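Local coordinates for protein WipB (Legionella pneumophila, PDB 5NNY) that acts as a translocated Ser/Thr phosphatase that targets the host lysosomal nutrient-sensing machinery, represented here by its phosphatase domain, at residues L112-L126 with N180-S194. Residues are numbered along the deposited sequence; the frame is centred on the assembly and turned at random. Where two conformers were deposited one is given.
Sequences LQALYDQGADFEILL and NIYHQVYKKHLKIIS
H189 lays its imidazole on the F122 ring in an offset stack, with centroids 3.8 Å apart and planes only 7° from parallel. The in-plane bond from H189 ND1 to V185 O (2.8 Å) sets the imidazole's rotation; NE2 adds only a weak bond to a water shared with A120 O and F122 N. Just beyond, strands 121-125 and 190-198 pair in parallel within the mixed sheet of this calcineurin-clan phosphatase domain; I124 N donates to H189 O at 2.9 Å, and I124 O accepts from K191 N. Around the edge of the F122 ring, which V185 CG1 touches, packing is apolar and close: I124 CD1 meets Y186 CE1 at 3.8 Å. The solvent side is looser. Exposed Y116, CG anti to the backbone N (chi1 163°) and its ring thereby brought to V185 and H189, meets H189 rim to rim, centroids 5.7 Å apart, and shares a water with Q184. On the sheet face carrying L125 and K191, E123 as modelled, one of two conformers, accepts from S194 OG at OE1, syn but 25° out of the carboxylate plane, and from K191 NZ above it at OE2. If representative, this conformer, also salt-bridged to R92, would probably favour an ionised carboxylate.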
ATOM      1  N   LEU A 112     -10.372  -1.328  -2.749  1.00 18.83           N
ATOM      2  CA  LEU A 112      -9.456  -1.595  -3.851  1.00 14.84           C
ATOM      3  C   LEU A 112     -10.066  -2.573  -4.850  1.00 14.99           C
ATOM      4  O   LEU A 112      -9.925  -2.397  -6.062  1.00 18.66           O
ATOM      5  CB  LEU A 112      -8.124  -2.138  -3.326  1.00 15.23           C
ATOM      6  CG  LEU A 112      -7.314  -1.197  -2.432  1.00 19.91           C
ATOM      7  CD1 LEU A 112      -6.030  -1.867  -1.909  1.00 22.40           C
ATOM      8  CD2 LEU A 112      -6.989   0.119  -3.188  1.00 15.54           C
ATOM      9  N   GLN A 113     -10.720  -3.628  -4.361  1.00 16.60           N
ATOM     10  CA  GLN A 113     -11.334  -4.607  -5.261  1.00 18.62           C
ATOM     11  C   GLN A 113     -12.403  -3.972  -6.150  1.00 20.62           C
ATOM     12  O   GLN A 113     -12.461  -4.237  -7.358  1.00 20.84           O
ATOM     13  CB  GLN A 113     -11.925  -5.744  -4.435  1.00 20.54           C
ATOM     14  CG  GLN A 113     -12.502  -6.902  -5.238  1.00 21.37           C
ATOM     15  CD  GLN A 113     -13.007  -7.981  -4.297  1.00 19.85           C
ATOM     16  OE1 GLN A 113     -13.703  -7.678  -3.336  1.00 26.20           O
ATOM     17  NE2 GLN A 113     -12.632  -9.232  -4.548  1.00 28.25           N
ATOM     18  N   ALA A 114     -13.253  -3.123  -5.575  1.00 21.06           N
ATOM     19  CA  ALA A 114     -14.266  -2.432  -6.372  1.00 21.54           C
ATOM     20  C   ALA A 114     -13.632  -1.474  -7.377  1.00 26.80           C
ATOM     21  O   ALA A 114     -14.088  -1.374  -8.521  1.00 22.11           O
ATOM     22  CB  ALA A 114     -15.227  -1.674  -5.460  1.00 18.25           C
ATOM     23  N   LEU A 115     -12.585  -0.756  -6.968  1.00 22.02           N
ATOM     24  CA  LEU A 115     -11.876   0.104  -7.913  1.00 23.74           C
ATOM     25  C   LEU A 115     -11.376  -0.707  -9.101  1.00 23.95           C
ATOM     26  O   LEU A 115     -11.582  -0.331 -10.265  1.00 25.90           O
ATOM     27  CB  LEU A 115     -10.718   0.815  -7.205  1.00 23.29           C
ATOM     28  CG  LEU A 115     -11.114   1.952  -6.268  1.00 29.27           C
ATOM     29  CD1 LEU A 115      -9.914   2.471  -5.477  1.00 22.72           C
ATOM     30  CD2 LEU A 115     -11.774   3.101  -7.061  1.00 19.40           C
ATOM     31  N   TYR A 116     -10.764  -1.856  -8.828  1.00 18.73           N
ATOM     32  CA  TYR A 116     -10.208  -2.681  -9.896  1.00 22.48           C
ATOM     33  C   TYR A 116     -11.319  -3.269 -10.770  1.00 28.26           C
ATOM     34  O   TYR A 116     -11.271  -3.184 -12.006  1.00 24.49           O
ATOM     35  CB  TYR A 116      -9.326  -3.781  -9.278  1.00 18.72           C
ATOM     36  CG  TYR A 116      -9.005  -4.946 -10.203  1.00 25.06           C
ATOM     37  CD1 TYR A 116      -8.027  -4.826 -11.183  1.00 32.00           C
ATOM     38  CD2 TYR A 116      -9.680  -6.165 -10.088  1.00 31.16           C
ATOM     39  CE1 TYR A 116      -7.725  -5.882 -12.023  1.00 31.93           C
ATOM     40  CE2 TYR A 116      -9.384  -7.234 -10.927  1.00 26.81           C
ATOM     41  CZ  TYR A 116      -8.401  -7.080 -11.891  1.00 35.77           C
ATOM     42  OH  TYR A 116      -8.088  -8.121 -12.739  1.00 47.19           O
ATOM     43  N   ASP A 117     -12.339  -3.854 -10.137  1.00 21.61           N
ATOM     44  CA  ASP A 117     -13.395  -4.533 -10.877  1.00 22.78           C
ATOM     45  C   ASP A 117     -14.168  -3.577 -11.778  1.00 22.99           C
ATOM     46  O   ASP A 117     -14.693  -4.000 -12.808  1.00 22.60           O
ATOM     47  CB  ASP A 117     -14.348  -5.228  -9.909  1.00 29.78           C
ATOM     48  CG  ASP A 117     -15.402  -6.049 -10.621  1.00 43.01           C
ATOM     49  OD1 ASP A 117     -15.021  -6.944 -11.406  1.00 46.73           O
ATOM     50  OD2 ASP A 117     -16.605  -5.802 -10.390  1.00 45.23           O
ATOM     51  N   GLN A 118     -14.238  -2.297 -11.424  1.00 23.77           N
ATOM     52  CA  GLN A 118     -14.945  -1.327 -12.250  1.00 23.25           C
ATOM     53  C   GLN A 118     -14.021  -0.469 -13.100  1.00 25.15           C
ATOM     54  O   GLN A 118     -14.478   0.536 -13.662  1.00 25.18           O
ATOM     55  CB  GLN A 118     -15.830  -0.441 -11.366  1.00 22.15           C
ATOM     56  CG  GLN A 118     -16.884  -1.230 -10.600  1.00 23.54           C
ATOM     57  CD  GLN A 118     -17.851  -0.327  -9.877  1.00 29.75           C
ATOM     58  OE1 GLN A 118     -18.341   0.662 -10.440  1.00 23.60           O
ATOM     59  NE2 GLN A 118     -18.131  -0.650  -8.612  1.00 25.49           N
ATOM     60  N   GLY A 119     -12.740  -0.822 -13.189  1.00 28.35           N
ATOM     61  CA  GLY A 119     -11.855  -0.234 -14.171  1.00 28.14           C
ATOM     62  C   GLY A 119     -11.180   1.067 -13.798  1.00 28.14           C
ATOM     63  O   GLY A 119     -10.703   1.768 -14.696  1.00 23.69           O
ATOM     64  N   ALA A 120     -11.113   1.420 -12.517  1.00 25.54           N
ATOM     65  CA  ALA A 120     -10.380   2.613 -12.127  1.00 28.21           C
ATOM     66  C   ALA A 120      -8.880   2.390 -12.296  1.00 25.96           C
ATOM     67  O   ALA A 120      -8.384   1.263 -12.259  1.00 24.17           O
ATOM     68  CB  ALA A 120     -10.705   3.012 -10.683  1.00 27.84           C
ATOM     69  N   ASP A 121      -8.167   3.476 -12.542  1.00 26.66           N
ATOM     70  CA  ASP A 121      -6.726   3.441 -12.737  1.00 25.91           C
ATOM     71  C   ASP A 121      -6.053   3.856 -11.434  1.00 22.99           C
ATOM     72  O   ASP A 121      -6.238   4.987 -10.983  1.00 27.22           O
ATOM     73  CB  ASP A 121      -6.329   4.371 -13.884  1.00 26.07           C
ATOM     74  CG  ASP A 121      -4.885   4.187 -14.313  1.00 43.82           C
ATOM     75  OD1 ASP A 121      -4.266   3.168 -13.937  1.00 43.42           O
ATOM     76  OD2 ASP A 121      -4.369   5.073 -15.030  1.00 47.45           O
ATOM     77  N   PHE A 122      -5.299   2.940 -10.814  1.00 22.82           N
ATOM     78  CA  PHE A 122      -4.686   3.246  -9.529  1.00 24.35           C
ATOM     79  C   PHE A 122      -3.342   2.548  -9.385  1.00 22.53           C
ATOM     80  O   PHE A 122      -3.081   1.519 -10.002  1.00 22.39           O
ATOM     81  CB  PHE A 122      -5.611   2.895  -8.338  1.00 22.00           C
ATOM     82  CG  PHE A 122      -5.867   1.416  -8.124  1.00 24.40           C
ATOM     83  CD1 PHE A 122      -6.847   0.751  -8.846  1.00 22.95           C
ATOM     84  CD2 PHE A 122      -5.176   0.714  -7.141  1.00 19.11           C
ATOM     85  CE1 PHE A 122      -7.102  -0.597  -8.627  1.00 28.98           C
ATOM     86  CE2 PHE A 122      -5.412  -0.630  -6.909  1.00 20.60           C
ATOM     87  CZ  PHE A 122      -6.385  -1.292  -7.653  1.00 26.69           C
ATOM     88  N   GLU A 123      -2.458   3.143  -8.598  0.72 19.77           N
ATOM     89  CA  GLU A 123      -1.201   2.481  -8.282  0.72 21.39           C
ATOM     90  C   GLU A 123      -0.865   2.737  -6.827  0.72 22.54           C
ATOM     91  O   GLU A 123      -1.230   3.768  -6.257  0.72 18.53           O
ATOM     92  CB  GLU A 123      -0.041   2.938  -9.170  0.72 26.25           C
ATOM     93  CG  GLU A 123       0.195   4.419  -9.136  0.72 33.99           C
ATOM     94  CD  GLU A 123       1.218   4.859 -10.160  0.72 37.39           C
ATOM     95  OE1 GLU A 123       2.010   5.761  -9.834  0.72 43.02           O
ATOM     96  OE2 GLU A 123       1.236   4.295 -11.279  0.72 35.56           O
ATOM     97  N   ILE A 124      -0.153   1.774  -6.250  1.00 20.48           N
ATOM     98  CA  ILE A 124       0.164   1.706  -4.829  1.00 19.62           C
ATOM     99  C   ILE A 124       1.676   1.648  -4.689  1.00 18.23           C
ATOM    100  O   ILE A 124       2.317   0.734  -5.211  1.00 23.91           O
ATOM    101  CB  ILE A 124      -0.482   0.479  -4.164  1.00 18.46           C
ATOM    102  CG1 ILE A 124      -1.988   0.525  -4.382  1.00 21.58           C
ATOM    103  CG2 ILE A 124      -0.184   0.454  -2.672  1.00 22.36           C
ATOM    104  CD1 ILE A 124      -2.717  -0.763  -3.975  1.00 24.77           C
ATOM    105  N   LEU A 125       2.241   2.627  -3.994  0.51 18.13           N
ATOM    106  CA  LEU A 125       3.684   2.706  -3.828  0.51 16.57           C
ATOM    107  C   LEU A 125       4.087   1.854  -2.640  0.51 18.19           C
ATOM    108  O   LEU A 125       3.477   1.947  -1.570  0.51 21.12           O
ATOM    109  CB  LEU A 125       4.132   4.154  -3.639  0.51 21.64           C
ATOM    110  CG  LEU A 125       4.123   4.914  -4.965  0.51 28.94           C
ATOM    111  CD1 LEU A 125       4.160   6.404  -4.741  0.51 33.08           C
ATOM    112  CD2 LEU A 125       5.288   4.464  -5.836  0.51 37.02           C
ATOM    113  N   LEU A 126       5.094   1.010  -2.844  1.00 19.92           N
ATOM    114  CA  LEU A 126       5.518   0.080  -1.795  1.00 13.36           C
ATOM    115  C   LEU A 126       5.941   0.826  -0.532  1.00 18.93           C
ATOM    116  O   LEU A 126       6.678   1.821  -0.592  1.00 20.96           O
ATOM    117  CB  LEU A 126       6.678  -0.788  -2.307  1.00 17.48           C
ATOM    118  CG  LEU A 126       7.103  -1.974  -1.436  1.00 31.45           C
ATOM    119  CD1 LEU A 126       5.947  -2.960  -1.299  1.00 26.34           C
ATOM    120  CD2 LEU A 126       8.349  -2.675  -1.986  1.00 23.15           C
ATOM    121  N   ASN A 180      -7.345 -13.895  -2.290  1.00 19.71           N
ATOM    122  CA  ASN A 180      -7.769 -13.592  -3.655  1.00 23.76           C
ATOM    123  C   ASN A 180      -7.570 -12.116  -3.971  1.00 23.30           C
ATOM    124  O   ASN A 180      -7.073 -11.766  -5.046  1.00 25.59           O
ATOM    125  CB  ASN A 180      -9.227 -13.985  -3.892  1.00 28.25           C
ATOM    126  CG  ASN A 180      -9.717 -13.550  -5.270  1.00 32.75           C
ATOM    127  OD1 ASN A 180      -9.499 -14.236  -6.266  1.00 43.31           O
ATOM    128  ND2 ASN A 180     -10.352 -12.391  -5.331  1.00 39.94           N
ATOM    129  N   ILE A 181      -7.956 -11.230  -3.049  1.00 20.21           N
ATOM    130  CA  ILE A 181      -7.774  -9.802  -3.293  1.00 17.73           C
ATOM    131  C   ILE A 181      -6.287  -9.472  -3.393  1.00 16.20           C
ATOM    132  O   ILE A 181      -5.866  -8.683  -4.243  1.00 20.25           O
ATOM    133  CB  ILE A 181      -8.481  -8.978  -2.196  1.00 17.96           C
ATOM    134  CG1 ILE A 181      -9.990  -9.236  -2.227  1.00 20.50           C
ATOM    135  CG2 ILE A 181      -8.228  -7.468  -2.368  1.00 19.38           C
ATOM    136  CD1 ILE A 181     -10.755  -8.489  -1.156  1.00 21.21           C
ATOM    137  N   TYR A 182      -5.467 -10.098  -2.545  1.00 16.33           N
ATOM    138  CA  TYR A 182      -4.027  -9.895  -2.621  1.00 21.26           C
ATOM    139  C   TYR A 182      -3.493 -10.195  -4.015  1.00 22.97           C
ATOM    140  O   TYR A 182      -2.809  -9.366  -4.625  1.00 21.32           O
ATOM    141  CB  TYR A 182      -3.281 -10.764  -1.605  1.00 16.71           C
ATOM    142  CG  TYR A 182      -1.786 -10.593  -1.858  1.00 18.61           C
ATOM    143  CD1 TYR A 182      -1.162  -9.390  -1.566  1.00 18.12           C
ATOM    144  CD2 TYR A 182      -1.034 -11.597  -2.459  1.00 21.14           C
ATOM    145  CE1 TYR A 182       0.187  -9.194  -1.833  1.00 23.38           C
ATOM    146  CE2 TYR A 182       0.314 -11.416  -2.723  1.00 18.74           C
ATOM    147  CZ  TYR A 182       0.912 -10.209  -2.412  1.00 23.10           C
ATOM    148  OH  TYR A 182       2.245 -10.026  -2.673  1.00 22.82           O
ATOM    149  N   HIS A 183      -3.775 -11.389  -4.519  1.00 22.95           N
ATOM    150  CA  HIS A 183      -3.214 -11.840  -5.789  1.00 18.02           C
ATOM    151  C   HIS A 183      -3.907 -11.196  -6.990  1.00 17.73           C
ATOM    152  O   HIS A 183      -3.249 -10.856  -7.982  1.00 21.93           O
ATOM    153  CB  HIS A 183      -3.316 -13.372  -5.876  1.00 19.02           C
ATOM    154  CG  HIS A 183      -2.401 -14.096  -4.932  1.00 24.12           C
ATOM    155  ND1 HIS A 183      -1.042 -14.193  -5.141  1.00 29.38           N
ATOM    156  CD2 HIS A 183      -2.652 -14.766  -3.781  1.00 27.24           C
ATOM    157  CE1 HIS A 183      -0.493 -14.882  -4.155  1.00 23.71           C
ATOM    158  NE2 HIS A 183      -1.449 -15.246  -3.320  1.00 32.07           N
ATOM    159  N   GLN A 184      -5.231 -11.036  -6.931  1.00 20.76           N
ATOM    160  CA  GLN A 184      -5.976 -10.564  -8.101  1.00 29.35           C
ATOM    161  C   GLN A 184      -5.975  -9.048  -8.228  1.00 28.20           C
ATOM    162  O   GLN A 184      -6.145  -8.514  -9.330  1.00 26.80           O
ATOM    163  CB  GLN A 184      -7.421 -11.063  -8.035  1.00 28.64           C
ATOM    164  CG  GLN A 184      -7.525 -12.549  -8.180  1.00 33.03           C
ATOM    165  CD  GLN A 184      -7.081 -13.004  -9.552  1.00 53.72           C
ATOM    166  OE1 GLN A 184      -7.415 -12.380 -10.566  1.00 62.40           O
ATOM    167  NE2 GLN A 184      -6.309 -14.084  -9.596  1.00 54.92           N
ATOM    168  N   VAL A 185      -5.809  -8.346  -7.121  1.00 21.33           N
ATOM    169  CA  VAL A 185      -6.015  -6.907  -7.073  1.00 16.57           C
ATOM    170  C   VAL A 185      -4.768  -6.199  -6.573  1.00 22.70           C
ATOM    171  O   VAL A 185      -4.178  -5.373  -7.277  1.00 25.52           O
ATOM    172  CB  VAL A 185      -7.225  -6.559  -6.185  1.00 20.55           C
ATOM    173  CG1 VAL A 185      -7.385  -5.043  -6.088  1.00 26.65           C
ATOM    174  CG2 VAL A 185      -8.490  -7.209  -6.757  1.00 22.04           C
ATOM    175  N   TYR A 186      -4.362  -6.515  -5.348  1.00 16.34           N
ATOM    176  CA  TYR A 186      -3.373  -5.679  -4.673  1.00 19.60           C
ATOM    177  C   TYR A 186      -2.002  -5.749  -5.340  1.00 24.13           C
ATOM    178  O   TYR A 186      -1.404  -4.709  -5.674  1.00 22.90           O
ATOM    179  CB  TYR A 186      -3.277  -6.082  -3.198  1.00 19.15           C
ATOM    180  CG  TYR A 186      -2.325  -5.199  -2.409  1.00 21.84           C
ATOM    181  CD1 TYR A 186      -2.760  -3.980  -1.876  1.00 15.94           C
ATOM    182  CD2 TYR A 186      -1.002  -5.598  -2.168  1.00 20.73           C
ATOM    183  CE1 TYR A 186      -1.904  -3.166  -1.140  1.00 20.98           C
ATOM    184  CE2 TYR A 186      -0.135  -4.782  -1.438  1.00 23.11           C
ATOM    185  CZ  TYR A 186      -0.588  -3.574  -0.923  1.00 19.27           C
ATOM    186  OH  TYR A 186       0.261  -2.775  -0.176  1.00 20.03           O
ATOM    187  N   LYS A 187      -1.473  -6.959  -5.529  1.00 23.16           N
ATOM    188  CA  LYS A 187      -0.054  -7.072  -5.874  1.00 24.39           C
ATOM    189  C   LYS A 187       0.240  -6.582  -7.285  1.00 21.87           C
ATOM    190  O   LYS A 187       1.350  -6.116  -7.553  1.00 24.92           O
ATOM    191  CB  LYS A 187       0.444  -8.516  -5.701  1.00 22.77           C
ATOM    192  CG  LYS A 187      -0.068  -9.519  -6.745  1.00 22.17           C
ATOM    193  CD  LYS A 187       0.585 -10.879  -6.543  1.00 27.08           C
ATOM    194  CE  LYS A 187       0.214 -11.874  -7.651  1.00 24.71           C
ATOM    195  NZ  LYS A 187       0.688 -13.228  -7.257  1.00 21.25           N
ATOM    196  N   LYS A 188      -0.708  -6.693  -8.204  1.00 23.66           N
ATOM    197  CA  LYS A 188      -0.403  -6.252  -9.554  1.00 29.50           C
ATOM    198  C   LYS A 188      -0.535  -4.742  -9.725  1.00 27.07           C
ATOM    199  O   LYS A 188      -0.207  -4.230 -10.798  1.00 31.51           O
ATOM    200  CB  LYS A 188      -1.282  -7.012 -10.547  1.00 37.69           C
ATOM    201  CG  LYS A 188      -0.892  -8.497 -10.649  1.00 40.39           C
ATOM    202  CD  LYS A 188      -2.016  -9.393 -11.183  1.00 46.75           C
ATOM    203  CE  LYS A 188      -1.822 -10.870 -10.749  1.00 50.18           C
ATOM    204  NZ  LYS A 188      -0.705 -11.579 -11.456  1.00 47.63           N
ATOM    205  N   HIS A 189      -0.973  -4.019  -8.693  1.00 20.59           N
ATOM    206  CA  HIS A 189      -1.026  -2.563  -8.733  1.00 20.76           C
ATOM    207  C   HIS A 189       0.092  -1.932  -7.916  1.00 23.88           C
ATOM    208  O   HIS A 189       0.155  -0.700  -7.799  1.00 23.23           O
ATOM    209  CB  HIS A 189      -2.391  -2.057  -8.243  1.00 16.12           C
ATOM    210  CG  HIS A 189      -3.496  -2.296  -9.221  1.00 27.09           C
ATOM    211  ND1 HIS A 189      -4.180  -3.492  -9.288  1.00 26.71           N
ATOM    212  CD2 HIS A 189      -3.996  -1.518 -10.210  1.00 24.30           C
ATOM    213  CE1 HIS A 189      -5.079  -3.429 -10.253  1.00 27.03           C
ATOM    214  NE2 HIS A 189      -4.988  -2.243 -10.830  1.00 30.52           N
ATOM    215  N   LEU A 190       0.975  -2.757  -7.374  1.00 21.18           N
ATOM    216  CA  LEU A 190       2.110  -2.313  -6.586  1.00 18.78           C
ATOM    217  C   LEU A 190       3.247  -1.838  -7.489  1.00 22.50           C
ATOM    218  O   LEU A 190       3.538  -2.440  -8.528  1.00 25.55           O
ATOM    219  CB  LEU A 190       2.590  -3.472  -5.711  1.00 23.74           C
ATOM    220  CG  LEU A 190       3.022  -3.377  -4.253  1.00 30.31           C
ATOM    221  CD1 LEU A 190       2.204  -2.374  -3.447  1.00 20.45           C
ATOM    222  CD2 LEU A 190       2.941  -4.778  -3.609  1.00 22.43           C
ATOM    223  N   LYS A 191       3.885  -0.750  -7.083  1.00 21.45           N
ATOM    224  CA  LYS A 191       5.084  -0.233  -7.737  1.00 20.83           C
ATOM    225  C   LYS A 191       6.050   0.176  -6.639  1.00 18.13           C
ATOM    226  O   LYS A 191       5.632   0.681  -5.604  1.00 23.41           O
ATOM    227  CB  LYS A 191       4.783   0.980  -8.630  1.00 21.12           C
ATOM    228  CG  LYS A 191       3.697   0.745  -9.661  1.00 25.40           C
ATOM    229  CD  LYS A 191       4.271   0.704 -11.050  1.00 36.21           C
ATOM    230  CE  LYS A 191       3.188   0.811 -12.113  1.00 46.04           C
ATOM    231  NZ  LYS A 191       2.852   2.238 -12.405  1.00 49.96           N
ATOM    232  N   ILE A 192       7.347  -0.060  -6.863  0.51 16.33           N
ATOM    233  CA  ILE A 192       8.345   0.435  -5.914  0.51 21.16           C
ATOM    234  C   ILE A 192       8.425   1.950  -5.990  0.51 21.61           C
ATOM    235  O   ILE A 192       8.387   2.651  -4.972  0.51 19.54           O
ATOM    236  CB  ILE A 192       9.731  -0.181  -6.179  0.51 24.95           C
ATOM    237  CG1 ILE A 192       9.690  -1.698  -6.233  0.51 25.50           C
ATOM    238  CG2 ILE A 192      10.718   0.265  -5.104  0.51 29.53           C
ATOM    239  CD1 ILE A 192      11.060  -2.294  -6.498  0.51 31.44           C
ATOM    240  N   ILE A 193       8.579   2.471  -7.203  1.00 16.77           N
ATOM    241  CA  ILE A 193       8.600   3.900  -7.455  1.00 19.85           C
ATOM    242  C   ILE A 193       7.761   4.118  -8.710  1.00 23.51           C
ATOM    243  O   ILE A 193       7.493   3.186  -9.476  1.00 23.91           O
ATOM    244  CB  ILE A 193      10.029   4.470  -7.642  1.00 26.89           C
ATOM    245  CG1 ILE A 193      10.778   3.691  -8.725  1.00 30.07           C
ATOM    246  CG2 ILE A 193      10.809   4.454  -6.334  1.00 21.14           C
ATOM    247  CD1 ILE A 193      12.142   4.245  -9.046  1.00 31.69           C
ATOM    248  N   SER A 194       7.344   5.365  -8.923  1.00 22.57           N
ATOM    249  CA  SER A 194       6.519   5.705 -10.077  1.00 24.10           C
ATOM    250  C   SER A 194       6.892   7.101 -10.564  1.00 22.53           C
ATOM    251  O   SER A 194       7.790   7.748 -10.011  1.00 17.42           O
ATOM    252  CB  SER A 194       5.031   5.603  -9.738  1.00 24.61           C
ATOM    253  OG  SER A 194       4.271   5.726 -10.929  1.00 26.06           O
TER
HETATM  254  O   HOH W   1      -5.732 -10.004 -11.640  1.00 39.31           O
HETATM  255  O   HOH W   2      -5.342   0.319 -12.437  1.00 36.17           O
HETATM  256  O   HOH W   3       7.923   3.395  -2.448  1.00 19.87           O